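Protein SSD1 (PDB 7AM1) binds mRNA, including untranslated regions, and acts as a translational repressor, being a pseudonuclease of the RNase II family that has kept the fold without the enzymatic activity. Local coordinates at residues A447-V452 against T658-P663; D398-I403 against Q675-I680; A634-A639 against R666-V671; Y354-T359 against S464-E469; I552-N557 against Y650-P655. One frame throughout, in Å; residues are numbered along the deposited sequence.

Contact 1. Residues A447-V452 against T658-P663; sequences ATLSVV and THFTAP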
# COMPACT_ATOMS: atom_id res chain seq x y z
N ALA A 447 30.54 -11.73 2.39
CA ALA A 447 30.70 -11.18 1.05
C ALA A 447 29.60 -10.15 0.79
O ALA A 447 28.42 -10.41 1.07
CB ALA A 447 30.65 -12.29 0.01
N THR A 448 29.98 -9.00 0.25
CA THR A 448 29.05 -7.90 0.07
C THR A 448 29.30 -7.22 -1.27
O THR A 448 30.30 -7.46 -1.94
CB THR A 448 29.17 -6.88 1.22
OG1 THR A 448 30.55 -6.58 1.46
CG2 THR A 448 28.55 -7.41 2.51
N LEU A 449 28.33 -6.41 -1.68
CA LEU A 449 28.50 -5.45 -2.77
C LEU A 449 28.41 -4.07 -2.15
O LEU A 449 27.47 -3.77 -1.41
CB LEU A 449 27.42 -5.63 -3.85
CG LEU A 449 27.36 -6.99 -4.57
CD1 LEU A 449 26.23 -7.01 -5.61
CD2 LEU A 449 28.69 -7.32 -5.24
N SER A 450 29.40 -3.22 -2.43
CA SER A 450 29.53 -1.96 -1.72
C SER A 450 29.49 -0.78 -2.68
O SER A 450 29.99 -0.86 -3.80
CB SER A 450 30.84 -1.92 -0.92
OG SER A 450 30.88 -2.94 0.05
N VAL A 451 28.88 0.30 -2.21
CA VAL A 451 28.95 1.61 -2.85
C VAL A 451 29.58 2.57 -1.84
O VAL A 451 29.02 2.80 -0.77
CB VAL A 451 27.56 2.11 -3.29
CG1 VAL A 451 27.66 3.51 -3.87
CG2 VAL A 451 26.94 1.14 -4.30
N VAL A 452 30.76 3.09 -2.18
CA VAL A 452 31.56 3.90 -1.27
C VAL A 452 31.65 5.31 -1.83
O VAL A 452 32.16 5.51 -2.94
CB VAL A 452 32.96 3.30 -1.06
CG1 VAL A 452 33.78 4.15 -0.09
CG2 VAL A 452 32.84 1.87 -0.56
N THR A 658 16.59 2.01 -9.39
CA THR A 658 16.39 0.57 -9.39
C THR A 658 16.43 0.09 -7.95
O THR A 658 16.51 0.90 -7.01
CB THR A 658 17.42 -0.16 -10.25
OG1 THR A 658 17.03 -1.53 -10.38
CG2 THR A 658 18.81 -0.10 -9.63
N HIS A 659 16.39 -1.22 -7.77
CA HIS A 659 16.39 -1.84 -6.45
C HIS A 659 17.61 -2.74 -6.30
O HIS A 659 17.75 -3.73 -7.03
CB HIS A 659 15.10 -2.61 -6.20
CG HIS A 659 14.00 -1.77 -5.64
ND1 HIS A 659 12.74 -2.27 -5.38
CD2 HIS A 659 13.97 -0.47 -5.28
CE1 HIS A 659 11.98 -1.30 -4.89
NE2 HIS A 659 12.71 -0.20 -4.81
N PHE A 660 18.46 -2.39 -5.34
CA PHE A 660 19.73 -3.06 -5.10
C PHE A 660 19.97 -3.36 -3.62
O PHE A 660 20.72 -4.30 -3.33
CB PHE A 660 20.88 -2.19 -5.66
CG PHE A 660 22.25 -2.49 -5.11
CD1 PHE A 660 23.09 -3.39 -5.75
CD2 PHE A 660 22.73 -1.83 -3.98
CE1 PHE A 660 24.36 -3.66 -5.26
CE2 PHE A 660 24.00 -2.09 -3.49
CZ PHE A 660 24.82 -3.00 -4.14
N THR A 661 19.30 -2.66 -2.70
CA THR A 661 19.68 -2.64 -1.29
C THR A 661 18.97 -3.68 -0.42
O THR A 661 19.19 -3.69 0.79
CB THR A 661 19.41 -1.24 -0.70
OG1 THR A 661 18.11 -0.78 -1.09
CG2 THR A 661 20.47 -0.23 -1.14
N ALA A 662 18.13 -4.55 -0.99
CA ALA A 662 17.35 -5.50 -0.18
C ALA A 662 17.23 -6.84 -0.88
O ALA A 662 16.13 -7.35 -1.11
CB ALA A 662 15.97 -4.92 0.14
N PRO A 663 18.37 -7.48 -1.19
CA PRO A 663 18.31 -8.80 -1.86
C PRO A 663 17.78 -9.92 -0.98
O PRO A 663 17.41 -10.97 -1.52
CB PRO A 663 19.77 -9.04 -2.25
CG PRO A 663 20.55 -8.32 -1.18
CD PRO A 663 19.75 -7.06 -0.94
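Phe660 points its ring from the 658-663 loop at strand 446-456, and Leu449 meets it at the rim. Leu449 CB lies near the plane of the ring, 3.7 Å from Phe660 CZ, while the leucine runs aslant to the phenylalanine and brings its CD1 to 3.9 Å from Phe660 CE1. Val451, two residues along the strand, reaches the ring more loosely, its CG2 4.4 Å from Phe660 CE2. The ring extends this far because Phe660 CG stands anti to the backbone N (chi1 161°). Val556 and Val560 of helix 544-568 and Leu676 of helix 668-681 also pack on Phe660. Replacing the ring by an alanine methyl would probably open a gap between strand and helices and leave Leu449 and Val451 without their aromatic neighbour. Asn557 OD1 accepts a hydrogen bond from Phe660 N, holding the backbone that carries the ring. The arrangement is a loop aromatic wedged between sheet and helices, part of the buried core of the RNB domain of the RNase II family.

Contact 2. Residues D398-I403 against Q675-I680; sequences DVTSHI and QLKAVI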
# COMPACT_ATOMS: atom_id res chain seq x y z
N ASP A 398 25.99 -9.89 -0.50
CA ASP A 398 26.14 -10.36 -1.88
C ASP A 398 25.46 -11.72 -2.00
O ASP A 398 26.09 -12.77 -2.11
CB ASP A 398 27.61 -10.41 -2.27
CG ASP A 398 27.83 -10.71 -3.75
OD1 ASP A 398 26.86 -11.05 -4.46
OD2 ASP A 398 28.99 -10.59 -4.20
N VAL A 399 24.12 -11.68 -1.97
CA VAL A 399 23.33 -12.90 -1.90
C VAL A 399 23.63 -13.80 -3.09
O VAL A 399 23.79 -15.01 -2.94
CB VAL A 399 21.82 -12.56 -1.83
CG1 VAL A 399 21.00 -13.84 -1.76
CG2 VAL A 399 21.52 -11.68 -0.64
N THR A 400 23.70 -13.22 -4.30
CA THR A 400 23.80 -14.04 -5.50
C THR A 400 25.15 -14.75 -5.62
O THR A 400 25.25 -15.73 -6.36
CB THR A 400 23.54 -13.21 -6.76
OG1 THR A 400 24.55 -12.21 -6.92
CG2 THR A 400 22.17 -12.54 -6.70
N SER A 401 26.18 -14.28 -4.91
CA SER A 401 27.42 -15.03 -4.85
C SER A 401 27.26 -16.36 -4.11
O SER A 401 28.18 -17.17 -4.13
CB SER A 401 28.52 -14.20 -4.18
OG SER A 401 28.30 -14.07 -2.79
N HIS A 402 26.12 -16.58 -3.45
CA HIS A 402 25.83 -17.84 -2.77
C HIS A 402 24.78 -18.67 -3.50
O HIS A 402 24.33 -19.69 -2.96
CB HIS A 402 25.37 -17.58 -1.34
CG HIS A 402 26.40 -16.91 -0.48
ND1 HIS A 402 26.49 -15.54 -0.37
CD2 HIS A 402 27.37 -17.43 0.31
CE1 HIS A 402 27.48 -15.24 0.46
NE2 HIS A 402 28.03 -16.37 0.88
N ILE A 403 24.37 -18.26 -4.69
CA ILE A 403 23.29 -18.92 -5.42
C ILE A 403 23.72 -19.08 -6.87
O ILE A 403 24.03 -18.08 -7.54
CB ILE A 403 21.96 -18.15 -5.33
CG1 ILE A 403 21.51 -18.06 -3.87
CG2 ILE A 403 20.91 -18.80 -6.23
CD1 ILE A 403 20.25 -17.23 -3.63
N GLN A 675 23.45 -8.21 -12.73
CA GLN A 675 23.78 -7.22 -13.74
C GLN A 675 24.96 -6.36 -13.30
O GLN A 675 25.84 -6.05 -14.11
CB GLN A 675 22.55 -6.35 -14.03
CG GLN A 675 21.49 -7.09 -14.82
CD GLN A 675 20.36 -6.20 -15.29
OE1 GLN A 675 20.23 -5.05 -14.86
NE2 GLN A 675 19.51 -6.73 -16.18
N LEU A 676 24.99 -5.96 -12.03
CA LEU A 676 26.10 -5.13 -11.56
C LEU A 676 27.42 -5.89 -11.62
O LEU A 676 28.44 -5.33 -12.03
CB LEU A 676 25.83 -4.64 -10.14
CG LEU A 676 26.94 -3.78 -9.52
CD1 LEU A 676 27.15 -2.51 -10.34
CD2 LEU A 676 26.62 -3.45 -8.07
N LYS A 677 27.41 -7.16 -11.22
CA LYS A 677 28.64 -7.94 -11.26
C LYS A 677 29.18 -8.07 -12.68
O LYS A 677 30.39 -7.98 -12.90
CB LYS A 677 28.40 -9.32 -10.66
CG LYS A 677 28.10 -9.29 -9.18
CD LYS A 677 28.18 -10.69 -8.60
CE LYS A 677 27.57 -10.74 -7.22
NZ LYS A 677 27.45 -12.15 -6.76
N ALA A 678 28.29 -8.28 -13.66
CA ALA A 678 28.72 -8.28 -15.06
C ALA A 678 29.42 -6.97 -15.41
O ALA A 678 30.49 -6.96 -16.03
CB ALA A 678 27.53 -8.53 -15.98
N VAL A 679 28.81 -5.84 -15.03
CA VAL A 679 29.43 -4.54 -15.27
C VAL A 679 30.77 -4.45 -14.55
O VAL A 679 31.78 -4.02 -15.12
CB VAL A 679 28.48 -3.41 -14.85
CG1 VAL A 679 29.20 -2.08 -14.83
CG2 VAL A 679 27.31 -3.35 -15.82
N ILE A 680 30.80 -4.86 -13.28
CA ILE A 680 32.03 -4.80 -12.50
C ILE A 680 33.14 -5.57 -13.20
O ILE A 680 34.23 -5.04 -13.46
CB ILE A 680 31.79 -5.34 -11.08
CG1 ILE A 680 31.01 -4.33 -10.24
CG2 ILE A 680 33.12 -5.71 -10.41
CD1 ILE A 680 30.47 -4.90 -8.95
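Lys677 stretches its side chain away from helix 668-681 and places its ammonium group over the turn at 398-403, against Asp398 and Thr400. Its chain is extended beyond CG, with CG anti to the carbonyl carbon (chi1 -67°), and this carries NZ the full length of the side chain from the helix. Asp398 comes from the opposite direction, and its OD1 forms a salt bridge with NZ of Lys677, although the exact place of that oxygen is less sure. A second bond runs from Lys677 NZ to Thr400 OG1 at 2.9 Å, with the two side chains sliding past each other in opposite senses. The receiving segment is a short 3-10 turn, residues 399-402, which follows strand 389-397 in the RNB domain; the contact therefore joins the end of a sheet strand to a helix packed against that sheet. Within the turn, Ser401 OG donates to Asp398 O at 2.7 Å, lying in the carbonyl plane, and His402 ND1 adds a weak bond to the same oxygen. Asp398 is shared as well: its OD2 takes a salt bridge from Arg355, so the carboxylate lies between two basic side chains, which would probably favour its ionised form. The CB of Ser401 approaches Lys677 NZ to 3.5 Å, closing in on the ammonium group beside its two acceptors.

Contact 3. Residues A634-A639 against R666-V671; sequences ARYFIA and RYADHV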
# COMPACT_ATOMS: atom_id res chain seq x y z
N ALA A 634 5.23 2.21 -7.99
CA ALA A 634 6.35 2.12 -8.91
C ALA A 634 6.35 0.77 -9.62
O ALA A 634 5.68 -0.19 -9.21
CB ALA A 634 7.66 2.34 -8.16
N ARG A 635 7.13 0.69 -10.71
CA ARG A 635 7.20 -0.53 -11.51
C ARG A 635 8.63 -0.84 -11.89
O ARG A 635 9.35 0.03 -12.38
CB ARG A 635 6.38 -0.40 -12.80
CG ARG A 635 4.95 0.07 -12.62
CD ARG A 635 4.20 0.04 -13.93
NE ARG A 635 3.53 -1.25 -14.10
CZ ARG A 635 4.04 -2.29 -14.76
NH1 ARG A 635 5.24 -2.22 -15.33
NH2 ARG A 635 3.34 -3.42 -14.83
N TYR A 636 9.04 -2.09 -11.71
CA TYR A 636 10.24 -2.57 -12.39
C TYR A 636 9.99 -2.59 -13.90
O TYR A 636 8.87 -2.82 -14.36
CB TYR A 636 10.63 -3.97 -11.92
CG TYR A 636 10.90 -4.10 -10.44
CD1 TYR A 636 11.97 -3.44 -9.84
CD2 TYR A 636 10.11 -4.92 -9.65
CE1 TYR A 636 12.22 -3.57 -8.49
CE2 TYR A 636 10.35 -5.06 -8.31
CZ TYR A 636 11.41 -4.38 -7.73
OH TYR A 636 11.64 -4.53 -6.38
N PHE A 637 11.06 -2.37 -14.66
CA PHE A 637 10.99 -2.39 -16.11
C PHE A 637 12.38 -2.60 -16.68
O PHE A 637 13.39 -2.39 -15.99
CB PHE A 637 10.38 -1.10 -16.67
CG PHE A 637 11.30 0.09 -16.58
CD1 PHE A 637 11.46 0.76 -15.38
CD2 PHE A 637 12.01 0.52 -17.69
CE1 PHE A 637 12.31 1.86 -15.29
CE2 PHE A 637 12.85 1.62 -17.61
CZ PHE A 637 13.00 2.29 -16.41
N ILE A 638 12.44 -3.03 -17.94
CA ILE A 638 13.70 -3.21 -18.65
C ILE A 638 13.93 -1.99 -19.52
O ILE A 638 13.07 -1.60 -20.32
CB ILE A 638 13.67 -4.50 -19.49
CG1 ILE A 638 13.32 -5.70 -18.60
CG2 ILE A 638 15.01 -4.71 -20.21
CD1 ILE A 638 14.21 -5.86 -17.38
N ALA A 639 15.12 -1.40 -19.39
CA ALA A 639 15.37 -0.07 -19.94
C ALA A 639 15.04 -0.00 -21.43
O ALA A 639 14.49 1.00 -21.90
CB ALA A 639 16.83 0.34 -19.70
N ARG A 666 13.75 -9.05 -1.75
CA ARG A 666 13.28 -8.72 -3.08
C ARG A 666 14.09 -9.50 -4.12
O ARG A 666 15.32 -9.41 -4.14
CB ARG A 666 13.41 -7.22 -3.36
CG ARG A 666 12.73 -6.33 -2.34
CD ARG A 666 12.69 -4.88 -2.83
NE ARG A 666 14.04 -4.35 -3.05
CZ ARG A 666 14.50 -3.19 -2.57
NH1 ARG A 666 13.72 -2.41 -1.83
NH2 ARG A 666 15.74 -2.81 -2.83
N TYR A 667 13.40 -10.24 -4.99
CA TYR A 667 14.12 -10.98 -6.02
C TYR A 667 14.62 -10.07 -7.13
O TYR A 667 15.62 -10.40 -7.78
CB TYR A 667 13.24 -12.07 -6.63
CG TYR A 667 14.04 -12.95 -7.56
CD1 TYR A 667 14.79 -14.01 -7.07
CD2 TYR A 667 14.09 -12.69 -8.92
CE1 TYR A 667 15.54 -14.81 -7.91
CE2 TYR A 667 14.84 -13.48 -9.77
CZ TYR A 667 15.57 -14.54 -9.26
OH TYR A 667 16.31 -15.32 -10.10
N ALA A 668 13.94 -8.95 -7.40
CA ALA A 668 14.43 -8.03 -8.42
C ALA A 668 15.88 -7.65 -8.16
O ALA A 668 16.69 -7.54 -9.08
CB ALA A 668 13.55 -6.79 -8.48
N ASP A 669 16.23 -7.46 -6.88
CA ASP A 669 17.60 -7.11 -6.51
C ASP A 669 18.58 -8.19 -6.94
O ASP A 669 19.74 -7.88 -7.24
CB ASP A 669 17.69 -6.87 -5.00
CG ASP A 669 16.88 -5.66 -4.55
OD1 ASP A 669 15.69 -5.58 -4.93
OD2 ASP A 669 17.42 -4.81 -3.82
N HIS A 670 18.16 -9.46 -6.96
CA HIS A 670 19.04 -10.52 -7.44
C HIS A 670 19.44 -10.27 -8.89
O HIS A 670 20.61 -10.37 -9.24
CB HIS A 670 18.36 -11.88 -7.30
CG HIS A 670 18.22 -12.35 -5.89
ND1 HIS A 670 18.47 -13.65 -5.51
CD2 HIS A 670 17.86 -11.69 -4.76
CE1 HIS A 670 18.26 -13.77 -4.21
NE2 HIS A 670 17.90 -12.59 -3.73
N VAL A 671 18.46 -9.96 -9.74
CA VAL A 671 18.75 -9.64 -11.13
C VAL A 671 19.69 -8.45 -11.21
O VAL A 671 20.68 -8.45 -11.95
CB VAL A 671 17.45 -9.39 -11.91
CG1 VAL A 671 17.75 -9.09 -13.36
CG2 VAL A 671 16.50 -10.59 -11.79
O HOH W 1 11.36 -7.77 -6.14
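A CH-pi contact joins strand 635-638 to Ala668 of helix 668-681, buried inside the RNB domain. The methyl group of Ala668 sits over one face of the Tyr636 ring, its CB 3.5 Å from the centroid and 21° off the ring normal. It is displaced toward the hydroxyl end, where Ala668 CB comes to 3.3 Å from Tyr636 CZ. The side chains of Tyr636 and Arg666 cross at about a right angle, and Tyr636 OH lies 3.7 Å from Arg666 CD. A bend at chi3 (-60°) turns the guanidinium of Arg666 back onto Asp669, which it grips side-on: NE donates to OD1 of Asp669 at 2.8 Å and NH2 to OD2 of the same carboxylate at 2.8 Å. Asp530 pairs with NH1 of Arg666, and Asp669 OD2 also accepts from Ala662 N. A leucine in place of this arginine would probably leave both Asp669 and Asp530 without their charged mate. Tyr636 OH is hydrogen-bonded to His659 ND1, and water 1 links this hydroxyl, at 3.3 Å, to Ala668 N, from which it accepts. Thus the methyl packs on one face, Arg575 makes a cation-pi contact with the ring, and His659 and water serve the buried hydroxyl.

Contact 4. Residues Y354-T359 against S464-E469; sequences YRRNFT and STWVGE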
# COMPACT_ATOMS: atom_id res chain seq x y z
N TYR A 354 40.01 -11.37 -4.41
CA TYR A 354 39.80 -10.26 -5.33
C TYR A 354 38.89 -9.16 -4.77
O TYR A 354 38.80 -8.09 -5.39
CB TYR A 354 39.20 -10.78 -6.64
N ARG A 355 38.22 -9.39 -3.65
CA ARG A 355 37.26 -8.43 -3.13
C ARG A 355 37.96 -7.34 -2.34
O ARG A 355 38.96 -7.60 -1.64
CB ARG A 355 36.23 -9.13 -2.25
CG ARG A 355 35.59 -10.35 -2.91
CD ARG A 355 34.40 -10.87 -2.12
NE ARG A 355 33.47 -11.59 -2.99
CZ ARG A 355 32.25 -11.18 -3.31
NH1 ARG A 355 31.75 -10.05 -2.82
NH2 ARG A 355 31.51 -11.92 -4.12
N ARG A 356 37.45 -6.11 -2.44
CA ARG A 356 37.96 -5.03 -1.61
C ARG A 356 37.68 -5.37 -0.15
O ARG A 356 36.53 -5.65 0.22
CB ARG A 356 37.33 -3.70 -1.99
CG ARG A 356 37.85 -2.52 -1.16
CD ARG A 356 37.50 -1.17 -1.77
NE ARG A 356 37.86 -0.06 -0.89
CZ ARG A 356 37.51 1.21 -1.08
NH1 ARG A 356 36.78 1.55 -2.13
NH2 ARG A 356 37.89 2.14 -0.21
N ASN A 357 38.71 -5.36 0.67
CA ASN A 357 38.62 -5.89 2.02
C ASN A 357 38.36 -4.76 3.01
O ASN A 357 39.13 -3.79 3.08
CB ASN A 357 39.89 -6.64 2.40
CG ASN A 357 39.74 -7.43 3.68
OD1 ASN A 357 39.63 -6.85 4.76
ND2 ASN A 357 39.72 -8.75 3.56
N PHE A 358 37.26 -4.87 3.76
CA PHE A 358 36.91 -3.94 4.82
C PHE A 358 36.90 -4.63 6.18
O PHE A 358 36.13 -4.25 7.06
CB PHE A 358 35.54 -3.29 4.58
CG PHE A 358 35.47 -2.42 3.35
CD1 PHE A 358 36.02 -1.15 3.34
CD2 PHE A 358 34.81 -2.86 2.21
CE1 PHE A 358 35.94 -0.34 2.22
CE2 PHE A 358 34.72 -2.07 1.08
CZ PHE A 358 35.28 -0.81 1.08
N THR A 359 37.74 -5.64 6.38
CA THR A 359 37.68 -6.44 7.59
C THR A 359 38.61 -5.95 8.70
O THR A 359 38.48 -6.41 9.84
CB THR A 359 38.00 -7.91 7.30
OG1 THR A 359 39.34 -8.02 6.79
CG2 THR A 359 37.03 -8.49 6.28
N SER A 464 33.68 11.46 -5.32
CA SER A 464 33.82 10.30 -6.19
C SER A 464 32.99 9.16 -5.61
O SER A 464 32.55 9.20 -4.45
CB SER A 464 35.28 9.88 -6.35
OG SER A 464 35.76 9.25 -5.18
N THR A 465 32.77 8.14 -6.44
CA THR A 465 32.01 6.97 -6.06
C THR A 465 32.72 5.71 -6.54
O THR A 465 33.14 5.64 -7.70
CB THR A 465 30.59 7.01 -6.64
OG1 THR A 465 29.96 8.25 -6.32
CG2 THR A 465 29.76 5.87 -6.08
N TRP A 466 32.89 4.75 -5.64
CA TRP A 466 33.41 3.43 -5.96
C TRP A 466 32.31 2.40 -5.77
O TRP A 466 31.58 2.44 -4.78
CB TRP A 466 34.61 3.07 -5.09
CG TRP A 466 35.20 1.72 -5.40
CD1 TRP A 466 36.17 1.44 -6.32
CD2 TRP A 466 34.86 0.48 -4.78
NE1 TRP A 466 36.45 0.10 -6.32
CE2 TRP A 466 35.66 -0.52 -5.38
CE3 TRP A 466 33.96 0.10 -3.78
CZ2 TRP A 466 35.59 -1.86 -5.01
CZ3 TRP A 466 33.89 -1.23 -3.42
CH2 TRP A 466 34.70 -2.20 -4.03
N VAL A 467 32.19 1.48 -6.73
CA VAL A 467 31.22 0.40 -6.68
C VAL A 467 31.93 -0.90 -7.03
O VAL A 467 32.61 -0.98 -8.06
CB VAL A 467 30.05 0.65 -7.65
CG1 VAL A 467 29.05 -0.49 -7.57
CG2 VAL A 467 29.38 1.98 -7.35
N GLY A 468 31.78 -1.92 -6.19
CA GLY A 468 32.46 -3.17 -6.46
C GLY A 468 32.13 -4.23 -5.43
O GLY A 468 31.37 -4.00 -4.49
N GLU A 469 32.73 -5.40 -5.64
CA GLU A 469 32.61 -6.51 -4.70
C GLU A 469 33.55 -6.30 -3.53
O GLU A 469 34.65 -5.76 -3.68
CB GLU A 469 32.91 -7.83 -5.41
CG GLU A 469 31.93 -8.15 -6.53
CD GLU A 469 32.33 -9.36 -7.34
OE1 GLU A 469 31.43 -10.13 -7.76
OE2 GLU A 469 33.54 -9.56 -7.54
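Strand 356-358 forms an outer edge of the mixed RNB-domain sheet, running parallel to strand 462-472, and the contact lies where the two begin to pair. Arg356 N donates to Glu469 O at 3.1 Å, tilted 24° from the carbonyl plane. The side chain of Arg356 runs along one face of the Trp466 indole, opposite in direction to the tryptophan side chain. With CG anti to the backbone N (chi1 -179°) and the chain extended, its CD sits over the six-membered ring, 3.8 Å from the centroid, in a CH-pi contact. The guanidinium follows in a cation-pi contact, CZ of Arg356 lying 4.8 Å from the same centroid. It stands on end rather than flat, its plane 76° from the indole, and NH1 of Arg356 descends to 3.4 Å from Trp466 CD2. Gly468 N lies over the opposite face of the indole, and Phe358 CZ over one face of the Arg356 guanidinium, toward its rim. Arg355 NH2 makes a salt bridge with Asp398, and NH1 bonds to Ser470 O. Glu469 OE1 lies well out of the Arg355 guanidinium plane, near in charge only. Over one face of the Arg355 guanidinium, Glu469 CB packs 3.6 Å from Arg355 NH1.

Contact 5. Residues I552-N557 against Y650-P655; sequences IKRKVN and YALNLP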
# COMPACT_ATOMS: atom_id res chain seq x y z
N ILE A 552 19.93 7.11 2.64
CA ILE A 552 21.20 6.58 2.17
C ILE A 552 20.97 5.46 1.16
O ILE A 552 21.65 5.40 0.13
CB ILE A 552 22.06 6.11 3.37
CG1 ILE A 552 22.58 7.33 4.14
CG2 ILE A 552 23.22 5.23 2.90
CD1 ILE A 552 23.18 6.99 5.49
N LYS A 553 20.01 4.58 1.42
CA LYS A 553 19.71 3.49 0.49
C LYS A 553 19.16 4.03 -0.82
O LYS A 553 19.41 3.45 -1.89
CB LYS A 553 18.73 2.51 1.12
CG LYS A 553 19.35 1.60 2.17
CD LYS A 553 18.30 0.78 2.91
CE LYS A 553 18.95 -0.20 3.87
NZ LYS A 553 17.94 -1.02 4.61
N ARG A 554 18.36 5.10 -0.77
CA ARG A 554 17.84 5.69 -2.00
C ARG A 554 18.98 6.23 -2.86
O ARG A 554 18.97 6.08 -4.09
CB ARG A 554 16.85 6.81 -1.67
CG ARG A 554 15.49 6.31 -1.20
CD ARG A 554 14.62 7.43 -0.67
NE ARG A 554 13.27 6.96 -0.35
CZ ARG A 554 12.26 7.74 0.01
NH1 ARG A 554 12.43 9.05 0.10
NH2 ARG A 554 11.08 7.20 0.28
N LYS A 555 19.98 6.83 -2.23
CA LYS A 555 21.15 7.28 -2.97
C LYS A 555 21.91 6.09 -3.55
O LYS A 555 22.32 6.11 -4.72
CB LYS A 555 22.05 8.11 -2.06
CG LYS A 555 23.33 8.61 -2.72
CD LYS A 555 23.04 9.60 -3.84
CE LYS A 555 24.25 9.82 -4.71
NZ LYS A 555 24.05 10.93 -5.68
N VAL A 556 22.12 5.05 -2.74
CA VAL A 556 22.82 3.86 -3.23
C VAL A 556 22.10 3.27 -4.43
O VAL A 556 22.71 3.00 -5.47
CB VAL A 556 22.97 2.82 -2.10
CG1 VAL A 556 23.49 1.51 -2.65
CG2 VAL A 556 23.88 3.36 -0.99
N ASN A 557 20.78 3.08 -4.31
CA ASN A 557 20.02 2.53 -5.43
C ASN A 557 20.13 3.42 -6.66
O ASN A 557 20.19 2.93 -7.79
CB ASN A 557 18.55 2.37 -5.04
CG ASN A 557 18.31 1.21 -4.10
OD1 ASN A 557 18.96 0.17 -4.19
ND2 ASN A 557 17.34 1.37 -3.21
N TYR A 650 8.87 9.57 -10.06
CA TYR A 650 8.29 10.85 -9.67
C TYR A 650 8.30 11.03 -8.15
O TYR A 650 8.73 12.07 -7.64
CB TYR A 650 6.86 10.95 -10.21
CG TYR A 650 6.15 12.24 -9.84
CD1 TYR A 650 6.23 13.36 -10.66
CD2 TYR A 650 5.39 12.32 -8.68
CE1 TYR A 650 5.57 14.54 -10.32
CE2 TYR A 650 4.73 13.49 -8.34
CZ TYR A 650 4.82 14.59 -9.16
OH TYR A 650 4.16 15.74 -8.80
N ALA A 651 7.82 10.03 -7.41
CA ALA A 651 7.67 10.18 -5.97
C ALA A 651 9.00 10.46 -5.28
O ALA A 651 9.03 11.10 -4.22
CB ALA A 651 7.01 8.94 -5.36
N LEU A 652 10.10 9.96 -5.85
CA LEU A 652 11.44 10.18 -5.32
C LEU A 652 12.18 11.32 -6.01
O LEU A 652 13.33 11.60 -5.65
CB LEU A 652 12.28 8.90 -5.45
CG LEU A 652 11.79 7.68 -4.67
CD1 LEU A 652 12.66 6.46 -4.97
CD2 LEU A 652 11.77 7.96 -3.19
N ASN A 653 11.56 11.96 -7.00
CA ASN A 653 12.19 13.04 -7.76
C ASN A 653 13.54 12.61 -8.32
O ASN A 653 14.51 13.37 -8.32
CB ASN A 653 12.34 14.30 -6.90
CG ASN A 653 12.66 15.52 -7.73
OD1 ASN A 653 12.10 15.70 -8.82
ND2 ASN A 653 13.57 16.35 -7.25
N LEU A 654 13.61 11.36 -8.79
CA LEU A 654 14.86 10.83 -9.32
C LEU A 654 14.74 10.54 -10.82
O LEU A 654 13.71 10.03 -11.27
CB LEU A 654 15.26 9.55 -8.58
CG LEU A 654 15.81 9.80 -7.17
CD1 LEU A 654 16.10 8.49 -6.47
CD2 LEU A 654 17.07 10.66 -7.22
N PRO A 655 15.78 10.88 -11.60
CA PRO A 655 15.71 10.63 -13.05
C PRO A 655 15.87 9.17 -13.43
O PRO A 655 15.49 8.79 -14.55
CB PRO A 655 16.88 11.46 -13.60
CG PRO A 655 17.86 11.51 -12.47
CD PRO A 655 17.04 11.53 -11.21
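The guanidinium of Arg554 carries Leu652 CD2 over the centre of one face, the methyl carbon 3.2 Å above the plane, while two carboxylates pair with its terminal nitrogens. This apolar-on-planar packing joins helix 544-568 of the RNB domain to the 650-655 segment, part of the long connection between strand 635-638 and helix 668-681. Leu652 CD2 is close to the whole flat group, lying 3.4 Å from Arg554 NE and 3.6 Å from Arg554 NH2. The arginine is drawn out from CG to NE, with CG anti to the carbonyl carbon (chi1 -75°), which sets its head well clear of the helix, and the leucine crosses it aslant. Glu526 forms a salt bridge with Arg554 NH2, and Glu551, one helical turn earlier, does so with NH1. These pairings probably fix the rotation of the guanidinium and keep its face turned to the leucine. Arg510 holds the loop in two ways: its NH2 donates to Leu652 O, and its backbone O accepts from the side-chain ND2 of Asn653. Asn653, with a backbone of the left-handed kind (phi 53°, psi 40°), forms a G1 beta bulge with Leu654 opposite His649. Past this bulge Leu654 comes back toward the helix, its CD1 approaching the backbone of Arg554 at 4.4 Å from O.

All five contacts lie in the RNB domain, on one side of the chain's centre. Contacts 1 and 4 meet in the same sheet through neighbouring strands 446-456 and 462-472, their centres about 12 Å apart. Helix 668-681 serves contacts 2 and 3, and the connection leading to it from strand 635-638 supplies contacts 1 and 5. Contact 1 touches all four others, its centre about 10 to 14 Å from theirs; those of contacts 3 and 4 are about 24 Å apart. Along the chain, contact 4 closes before 3 and 5 open, and contact 2 spans 1, 3 and 5. The sheet is thus linked to helix 668-681 and the connection before it, consistent with one continuous core.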